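Local coordinates for tumour necrosis factor receptor (Ectromelia virus, PDB 3ON9), which probably helps the virus evade host immunity by binding tumour necrosis factor and, through this C-terminal SECRET domain, sequestering chemokines, at residues 9-14 / 40-45. Numbering follows the deposited sequence.
Sequences IDVEIN and ITLTHE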
# COMPACT_ATOMS: atom_id res chain seq x y z
N ILE A 9 4.74 8.26 4.66
CA ILE A 9 4.31 6.87 4.54
C ILE A 9 4.01 6.59 3.08
O ILE A 9 3.31 7.36 2.41
CB ILE A 9 3.04 6.52 5.37
CG1 ILE A 9 3.14 7.06 6.79
CG2 ILE A 9 2.83 5.01 5.42
CD1 ILE A 9 1.87 6.81 7.63
N ASP A 10 4.55 5.47 2.60
CA ASP A 10 4.41 5.02 1.23
C ASP A 10 3.83 3.62 1.31
O ASP A 10 4.32 2.78 2.06
CB ASP A 10 5.80 5.02 0.56
CG ASP A 10 5.88 4.10 -0.65
OD1 ASP A 10 5.54 4.56 -1.76
OD2 ASP A 10 6.32 2.94 -0.47
N VAL A 11 2.74 3.38 0.59
CA VAL A 11 2.14 2.06 0.52
C VAL A 11 2.11 1.67 -0.95
O VAL A 11 1.61 2.41 -1.78
CB VAL A 11 0.71 2.05 1.11
CG1 VAL A 11 0.09 0.67 0.96
CG2 VAL A 11 0.74 2.47 2.57
N GLU A 12 2.69 0.51 -1.27
CA GLU A 12 2.73 0.01 -2.64
C GLU A 12 2.10 -1.36 -2.69
O GLU A 12 2.36 -2.20 -1.83
CB GLU A 12 4.17 -0.13 -3.14
CG GLU A 12 4.96 1.15 -3.12
CD GLU A 12 6.46 0.89 -3.16
OE1 GLU A 12 6.94 0.28 -4.14
OE2 GLU A 12 7.15 1.28 -2.19
N ILE A 13 1.29 -1.59 -3.72
CA ILE A 13 0.69 -2.89 -3.94
C ILE A 13 0.90 -3.31 -5.39
O ILE A 13 0.40 -2.66 -6.31
CB ILE A 13 -0.84 -2.87 -3.61
CG1 ILE A 13 -1.13 -2.24 -2.24
CG2 ILE A 13 -1.41 -4.29 -3.66
CD1 ILE A 13 -1.43 -0.73 -2.27
N ASN A 14 1.65 -4.39 -5.61
CA ASN A 14 1.91 -4.86 -6.96
C ASN A 14 1.20 -6.19 -7.18
O ASN A 14 1.19 -7.02 -6.28
CB ASN A 14 3.42 -4.97 -7.21
CG ASN A 14 4.12 -3.64 -7.05
OD1 ASN A 14 3.53 -2.60 -7.34
ND2 ASN A 14 5.35 -3.65 -6.55
N ILE A 40 -8.65 -2.22 -3.24
CA ILE A 40 -7.62 -2.08 -2.21
C ILE A 40 -8.09 -1.01 -1.24
O ILE A 40 -8.35 0.13 -1.63
CB ILE A 40 -6.27 -1.66 -2.81
CG1 ILE A 40 -5.85 -2.64 -3.92
CG2 ILE A 40 -5.21 -1.58 -1.71
CD1 ILE A 40 -4.68 -2.14 -4.76
N THR A 41 -8.20 -1.39 0.04
CA THR A 41 -8.70 -0.50 1.09
C THR A 41 -7.63 -0.27 2.15
O THR A 41 -7.10 -1.22 2.75
CB THR A 41 -9.97 -1.09 1.76
OG1 THR A 41 -10.97 -1.31 0.75
CG2 THR A 41 -10.52 -0.15 2.84
N LEU A 42 -7.31 1.00 2.36
CA LEU A 42 -6.30 1.42 3.31
C LEU A 42 -6.87 2.26 4.45
O LEU A 42 -7.52 3.27 4.22
CB LEU A 42 -5.25 2.26 2.58
CG LEU A 42 -4.29 3.07 3.46
CD1 LEU A 42 -3.29 2.18 4.19
CD2 LEU A 42 -3.58 4.10 2.60
N THR A 43 -6.60 1.85 5.68
CA THR A 43 -6.83 2.75 6.82
C THR A 43 -5.52 3.12 7.51
O THR A 43 -4.48 2.50 7.30
CB THR A 43 -7.85 2.19 7.85
OG1 THR A 43 -7.32 1.02 8.47
CG2 THR A 43 -9.18 1.85 7.18
N HIS A 44 -5.57 4.17 8.32
CA HIS A 44 -4.36 4.79 8.83
C HIS A 44 -4.65 5.51 10.13
O HIS A 44 -4.19 6.64 10.34
CB HIS A 44 -3.84 5.78 7.79
CG HIS A 44 -4.90 6.72 7.29
ND1 HIS A 44 -5.64 6.49 6.15
CD2 HIS A 44 -5.36 7.87 7.82
CE1 HIS A 44 -6.50 7.47 5.99
NE2 HIS A 44 -6.36 8.33 6.99
N GLU A 45 -5.39 4.85 11.01
CA GLU A 45 -5.78 5.45 12.29
C GLU A 45 -4.58 5.82 13.14
O GLU A 45 -3.66 5.02 13.32
CB GLU A 45 -6.73 4.54 13.07
CG GLU A 45 -7.18 5.15 14.40
CD GLU A 45 -8.28 4.36 15.09
OE1 GLU A 45 -8.66 3.30 14.56
OE2 GLU A 45 -8.77 4.80 16.15
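Across the centre of the SECRET domain's beta-sandwich, Ile13 and Val11 of one sheet meet Ile40 and Leu42 of the other. Segments 9-14 and 40-45 share no hydrogen bond and are joined by apolar side chains alone. Val11 faces Leu42 with CA atoms 8.9 Å apart, and Ile13 faces Ile40 at a CA separation of 8.5 Å, the spacing of two sheets packed face to face. The two isoleucines meet end on, tip to tip. In both, CG2 lies anti to the backbone N and CG1 beside it, and each sets its long branch against the short branch of the other. CD1 of Ile13 stands 3.9 Å from CG2 of Ile40. Ile40 returns its own CD1 beside the short branch of Ile13, 4.1 Å from Ile13 CG2. The extended chain of Ile40 (chi2 168°) carries that methyl forward, whereas in Ile13 the outer torsion is skewed to 93°, away from a staggered value. Phe67 of strand 62-69 touches Ile13, Ile40 and Leu42, and Leu85 of strand 82-89 packs on both isoleucines. All four touching residues are buried. Backbone hydrogen bonds from 9-14 run instead to its own sheet, Val11 pairing with Phe67 and Glu12 with Tyr126. The second pair is looser: CG2 of Val11 approaches CD1 of Leu42 to 4.4 Å.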